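Local structure of N(G),N(G)-dimethylarginine dimethylaminohydrolase (Pseudomonas aeruginosa, 1H70) at residues D56-V69 with S85-V97. The protein hydrolyses N-omega-monomethyl- and asymmetric N-omega,N-omega-dimethyl-arginine, inhibitors of nitric oxide synthase, to citrulline and methylamine or dimethylamine. The protein carries 1 engineered substitution. Residues are numbered along the deposited sequence; the frame is centred on the assembly and turned at random.
Sequences DERFPDSVFVEDPV and SRRGETEIIEETV. With CIR (citrulline), chain B.
A bend at chi3 (57°) turns the guanidinium of Arg-86 into the loop that precedes strand 69-71, where it meets Asp-67, whose CG lies anti to its own carbonyl carbon (chi1 -59°). Arg-86 NH1 reaches Asp-67 OD2 at 2.9 Å, a salt bridge on the anti side of the carboxylate and tilted from the guanidinium plane. Arg-86 NH2 donates a bent hydrogen bond to Phe-64 O at 2.9 Å, from above the carbonyl plane, while Asp-67 N reaches the same oxygen from the opposite face. Glu-89, extended beyond CG, is gripped side-on: Arg-86 NE holds OE2 and NH2 holds OE1, in two nearly straight bonds. Asp-61 O sits over one face of the guanidinium without bonding to it. Water bridges tie Glu-89 OE2 to Asp-61 N and OE1 to Ser-62 O.

Farther out, Phe-59 lays one ring face against Glu-89 N, with Ser-85 O at its edge, 3.4 Å from CD2. At the far end Val-69 CG2 packs 3.5 Å from Ile-93 CG2, and Val-97 continues this apolar seam of helix 89-100.

Citrulline completes the network. Arg-86 NH1 donates to its carboxylate O at 3.0 Å, Asp-61 OD1 accepts from its amino N, while Asp-67 OD2 accepts from N6 and OD1 from N8. Glu-89 thus acts from the second shell, fixing the rotation of Arg-86, whose guanidinium, ringed by the carboxylates of Asp-67, Glu-89 and citrulline, would be expected to offset their negative charge.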
loop_
_atom_site.group_PDB
_atom_site.type_symbol
_atom_site.label_atom_id
_atom_site.label_comp_id
_atom_site.label_asym_id
_atom_site.label_seq_id
_atom_site.Cartn_x
_atom_site.Cartn_y
_atom_site.Cartn_z
ATOM N N ASP A 56 -0.190 5.427 17.764
ATOM C CA ASP A 56 0.201 6.807 18.091
ATOM C C ASP A 56 -1.074 7.616 17.935
ATOM O O ASP A 56 -1.528 7.837 16.822
ATOM C CB ASP A 56 1.271 7.345 17.166
ATOM C CG ASP A 56 1.876 8.640 17.672
ATOM O OD1 ASP A 56 1.148 9.483 18.270
ATOM O OD2 ASP A 56 3.102 8.844 17.551
ATOM N N GLU A 57 -1.647 8.053 19.051
ATOM C CA GLU A 57 -2.896 8.805 19.023
ATOM C C GLU A 57 -2.855 10.129 18.273
ATOM O O GLU A 57 -3.895 10.628 17.806
ATOM C CB GLU A 57 -3.388 9.045 20.470
ATOM C CG GLU A 57 -3.731 7.762 21.197
ATOM C CD GLU A 57 -4.871 7.024 20.516
ATOM O OE1 GLU A 57 -5.704 7.704 19.866
ATOM O OE2 GLU A 57 -4.943 5.781 20.611
ATOM N N ARG A 58 -1.673 10.712 18.143
ATOM C CA ARG A 58 -1.541 11.976 17.439
ATOM C C ARG A 58 -1.776 11.822 15.934
ATOM O O ARG A 58 -1.958 12.800 15.264
ATOM C CB ARG A 58 -0.136 12.558 17.605
ATOM C CG ARG A 58 0.305 12.858 19.026
ATOM C CD ARG A 58 1.761 13.309 19.032
ATOM N NE ARG A 58 2.623 12.210 18.593
ATOM C CZ ARG A 58 3.932 12.251 18.593
ATOM N NH1 ARG A 58 4.546 13.346 19.048
ATOM N NH2 ARG A 58 4.624 11.195 18.174
ATOM N N PHE A 59 -1.735 10.598 15.428
ATOM C CA PHE A 59 -1.870 10.333 14.003
ATOM C C PHE A 59 -2.948 9.284 13.719
ATOM O O PHE A 59 -2.679 8.091 13.614
ATOM C CB PHE A 59 -0.527 9.889 13.400
ATOM C CG PHE A 59 0.546 10.951 13.484
ATOM C CD1 PHE A 59 1.505 10.891 14.493
ATOM C CD2 PHE A 59 0.586 12.003 12.585
ATOM C CE1 PHE A 59 2.471 11.851 14.594
ATOM C CE2 PHE A 59 1.551 12.976 12.682
ATOM C CZ PHE A 59 2.498 12.902 13.696
ATOM N N PRO A 60 -4.193 9.734 13.590
ATOM C CA PRO A 60 -5.334 8.847 13.345
ATOM C C PRO A 60 -5.142 7.812 12.224
ATOM O O PRO A 60 -5.612 6.672 12.319
ATOM C CB PRO A 60 -6.420 9.832 12.915
ATOM C CG PRO A 60 -6.116 11.057 13.740
ATOM C CD PRO A 60 -4.593 11.156 13.731
ATOM N N ASP A 61 -4.459 8.209 11.159
ATOM C CA ASP A 61 -4.247 7.334 9.999
ATOM C C ASP A 61 -2.891 6.633 10.011
ATOM O O ASP A 61 -2.503 6.025 9.001
ATOM C CB ASP A 61 -4.353 8.162 8.718
ATOM C CG ASP A 61 -5.764 8.613 8.411
ATOM O OD1 ASP A 61 -6.596 7.724 8.112
ATOM O OD2 ASP A 61 -6.069 9.832 8.440
ATOM N N SER A 62 -2.171 6.649 11.137
ATOM C CA SER A 62 -0.829 6.052 11.206
ATOM C C SER A 62 -0.761 4.512 11.046
ATOM O O SER A 62 0.297 3.928 10.766
ATOM C CB SER A 62 -0.049 6.587 12.436
ATOM O OG SER A 62 -0.710 6.207 13.619
ATOM N N VAL A 63 -1.911 3.847 11.095
ATOM C CA VAL A 63 -2.021 2.425 10.834
ATOM C C VAL A 63 -1.663 2.163 9.378
ATOM O O VAL A 63 -1.226 1.066 9.030
ATOM C CB VAL A 63 -3.470 1.920 11.102
ATOM C CG1 VAL A 63 -4.475 2.596 10.170
ATOM C CG2 VAL A 63 -3.570 0.399 10.982
ATOM N N PHE A 64 -1.845 3.166 8.516
ATOM C CA PHE A 64 -1.515 3.033 7.102
ATOM C C PHE A 64 -0.041 3.334 6.834
ATOM O O PHE A 64 0.333 4.318 6.160
ATOM C CB PHE A 64 -2.424 3.932 6.249
ATOM C CG PHE A 64 -3.887 3.602 6.451
ATOM C CD1 PHE A 64 -4.789 4.583 6.836
ATOM C CD2 PHE A 64 -4.327 2.304 6.277
ATOM C CE1 PHE A 64 -6.126 4.271 7.032
ATOM C CE2 PHE A 64 -5.685 1.976 6.464
ATOM C CZ PHE A 64 -6.577 2.967 6.829
ATOM N N VAL A 65 0.803 2.446 7.349
ATOM C CA VAL A 65 2.255 2.579 7.241
ATOM C C VAL A 65 2.796 2.512 5.811
ATOM O O VAL A 65 3.949 2.921 5.565
ATOM C CB VAL A 65 2.996 1.531 8.111
ATOM C CG1 VAL A 65 2.671 1.764 9.584
ATOM C CG2 VAL A 65 2.657 0.089 7.661
ATOM N N GLU A 66 1.983 2.047 4.864
ATOM C CA GLU A 66 2.426 2.058 3.475
ATOM C C GLU A 66 2.800 3.465 3.006
ATOM O O GLU A 66 3.737 3.593 2.256
ATOM C CB GLU A 66 1.317 1.517 2.559
ATOM C CG GLU A 66 1.557 1.740 1.073
ATOM C CD GLU A 66 0.881 0.698 0.210
ATOM O OE1 GLU A 66 -0.315 0.879 -0.107
ATOM O OE2 GLU A 66 1.530 -0.287 -0.162
ATOM N N ASP A 67 2.097 4.509 3.434
ATOM C CA ASP A 67 2.369 5.851 2.877
ATOM C C ASP A 67 3.676 6.556 3.243
ATOM O O ASP A 67 4.323 7.152 2.379
ATOM C CB ASP A 67 1.131 6.728 3.060
ATOM C CG ASP A 67 -0.055 6.119 2.369
ATOM O OD1 ASP A 67 0.091 5.750 1.165
ATOM O OD2 ASP A 67 -1.124 5.973 2.963
ATOM N N PRO A 68 4.100 6.523 4.503
ATOM C CA PRO A 68 5.327 7.223 4.904
ATOM C C PRO A 68 6.669 6.684 4.400
ATOM O O PRO A 68 7.673 7.370 4.597
ATOM C CB PRO A 68 5.282 7.194 6.439
ATOM C CG PRO A 68 4.243 6.188 6.818
ATOM C CD PRO A 68 3.375 5.936 5.644
ATOM N N VAL A 69 6.751 5.515 3.765
ATOM C CA VAL A 69 8.023 4.980 3.332
ATOM C C VAL A 69 7.858 4.050 2.146
ATOM O O VAL A 69 6.815 3.423 1.975
ATOM C CB VAL A 69 8.702 4.044 4.387
ATOM C CG1 VAL A 69 10.204 3.916 4.076
ATOM C CG2 VAL A 69 8.490 4.465 5.833
ATOM N N SER A 85 -2.173 16.391 7.972
ATOM C CA SER A 85 -2.238 15.611 9.214
ATOM C C SER A 85 -1.382 14.340 9.240
ATOM O O SER A 85 -1.201 13.735 10.297
ATOM C CB SER A 85 -3.679 15.207 9.494
ATOM O OG SER A 85 -4.163 14.313 8.488
ATOM N N ARG A 86 -0.843 13.918 8.098
ATOM C CA ARG A 86 -0.050 12.706 8.044
ATOM C C ARG A 86 1.436 12.929 7.763
ATOM O O ARG A 86 2.197 11.969 7.825
ATOM C CB ARG A 86 -0.629 11.778 6.950
ATOM C CG ARG A 86 -2.103 11.415 7.166
ATOM C CD ARG A 86 -2.477 10.153 6.370
ATOM N NE ARG A 86 -1.592 9.036 6.765
ATOM C CZ ARG A 86 -1.439 7.936 6.073
ATOM N NH1 ARG A 86 -2.156 7.736 4.975
ATOM N NH2 ARG A 86 -0.570 7.019 6.475
ATOM N N ARG A 87 1.865 14.167 7.484
ATOM C CA ARG A 87 3.279 14.408 7.198
ATOM C C ARG A 87 4.214 13.951 8.312
ATOM O O ARG A 87 5.241 13.345 8.041
ATOM C CB ARG A 87 3.578 15.868 6.829
ATOM C CG ARG A 87 4.943 16.029 6.157
ATOM C CD ARG A 87 5.062 17.313 5.403
ATOM N NE ARG A 87 4.180 17.353 4.248
ATOM C CZ ARG A 87 3.642 18.466 3.760
ATOM N NH1 ARG A 87 3.903 19.652 4.319
ATOM N NH2 ARG A 87 2.833 18.405 2.715
ATOM N N GLY A 88 3.834 14.180 9.559
ATOM C CA GLY A 88 4.620 13.813 10.718
ATOM C C GLY A 88 4.765 12.314 10.969
ATOM O O GLY A 88 5.538 11.900 11.835
ATOM N N GLU A 89 4.023 11.478 10.237
ATOM C CA GLU A 89 4.141 10.041 10.377
ATOM C C GLU A 89 5.509 9.515 9.955
ATOM O O GLU A 89 5.909 8.410 10.367
ATOM C CB GLU A 89 3.073 9.297 9.555
ATOM C CG GLU A 89 1.689 9.574 10.113
ATOM C CD GLU A 89 0.588 8.834 9.392
ATOM O OE1 GLU A 89 0.894 7.785 8.762
ATOM O OE2 GLU A 89 -0.581 9.321 9.453
ATOM N N THR A 90 6.232 10.282 9.134
ATOM C CA THR A 90 7.566 9.838 8.736
ATOM C C THR A 90 8.505 9.774 9.932
ATOM O O THR A 90 9.383 8.927 10.003
ATOM C CB THR A 90 8.177 10.765 7.663
ATOM O OG1 THR A 90 8.148 12.123 8.118
ATOM C CG2 THR A 90 7.338 10.695 6.385
ATOM N N GLU A 91 8.315 10.698 10.880
ATOM C CA GLU A 91 9.179 10.782 12.053
ATOM C C GLU A 91 9.066 9.599 13.001
ATOM O O GLU A 91 10.073 9.182 13.582
ATOM C CB GLU A 91 8.893 12.076 12.833
ATOM C CG GLU A 91 9.072 13.339 12.008
ATOM C CD GLU A 91 10.520 13.656 11.698
ATOM O OE1 GLU A 91 10.824 14.013 10.541
ATOM O OE2 GLU A 91 11.371 13.555 12.603
ATOM N N ILE A 92 7.864 9.066 13.157
ATOM C CA ILE A 92 7.642 7.956 14.072
ATOM C C ILE A 92 7.970 6.606 13.460
ATOM O O ILE A 92 7.993 5.587 14.160
ATOM C CB ILE A 92 6.199 7.992 14.649
ATOM C CG1 ILE A 92 5.152 7.988 13.539
ATOM C CG2 ILE A 92 6.017 9.220 15.514
ATOM C CD1 ILE A 92 3.760 7.743 14.078
ATOM N N ILE A 93 8.275 6.574 12.169
ATOM C CA ILE A 93 8.662 5.306 11.546
ATOM C C ILE A 93 10.129 5.255 11.176
ATOM O O ILE A 93 10.645 4.187 10.845
ATOM C CB ILE A 93 7.804 4.987 10.330
ATOM C CG1 ILE A 93 7.816 3.468 10.055
ATOM C CG2 ILE A 93 8.288 5.768 9.121
ATOM C CD1 ILE A 93 6.667 2.994 9.221
ATOM N N GLU A 94 10.795 6.406 11.216
ATOM C CA GLU A 94 12.195 6.504 10.825
ATOM C C GLU A 94 13.150 5.559 11.567
ATOM O O GLU A 94 14.032 4.985 10.946
ATOM C CB GLU A 94 12.724 7.942 10.896
ATOM C CG GLU A 94 14.051 8.039 10.149
ATOM C CD GLU A 94 14.336 9.350 9.453
ATOM O OE1 GLU A 94 13.389 10.040 8.992
ATOM O OE2 GLU A 94 15.548 9.684 9.350
ATOM N N GLU A 95 12.976 5.392 12.873
ATOM C CA GLU A 95 13.883 4.529 13.635
ATOM C C GLU A 95 13.820 3.069 13.166
ATOM O O GLU A 95 14.843 2.387 13.015
ATOM C CB GLU A 95 13.576 4.678 15.132
ATOM N N THR A 96 12.615 2.582 12.899
ATOM C CA THR A 96 12.462 1.222 12.387
ATOM C C THR A 96 13.136 1.053 11.043
ATOM O O THR A 96 13.823 0.069 10.804
ATOM C CB THR A 96 10.953 0.922 12.242
ATOM O OG1 THR A 96 10.329 1.026 13.520
ATOM C CG2 THR A 96 10.704 -0.475 11.723
ATOM N N VAL A 97 12.903 2.004 10.136
ATOM C CA VAL A 97 13.477 1.894 8.784
ATOM C C VAL A 97 15.005 1.901 8.877
ATOM O O VAL A 97 15.705 1.127 8.216
ATOM C CB VAL A 97 12.959 3.050 7.876
ATOM C CG1 VAL A 97 13.708 3.108 6.555
ATOM C CG2 VAL A 97 11.457 2.860 7.634
HETATM C C CIR B . -5.847 8.796 4.183
HETATM O O CIR B . -4.643 9.157 4.007
HETATM O OXT CIR B . -6.813 9.512 3.690
HETATM C CA CIR B . -6.150 7.507 4.897
HETATM N N CIR B . -7.456 7.607 5.576
HETATM C C3 CIR B . -6.146 6.334 3.885
HETATM C C4 CIR B . -4.713 6.103 3.370
HETATM C C5 CIR B . -4.722 4.977 2.352
HETATM N N6 CIR B . -3.361 4.679 1.885
HETATM C C7 CIR B . -3.029 3.648 1.124
HETATM O O7 CIR B . -3.853 2.809 0.728
HETATM N N8 CIR B . -1.734 3.502 0.783
HETATM O O HOH W 1 -2.429 14.163 12.734
HETATM O O HOH W 2 -2.532 10.452 10.974
HETATM O O HOH W 3 -4.864 11.938 9.629
HETATM O O HOH W 4 2.242 5.500 9.492
#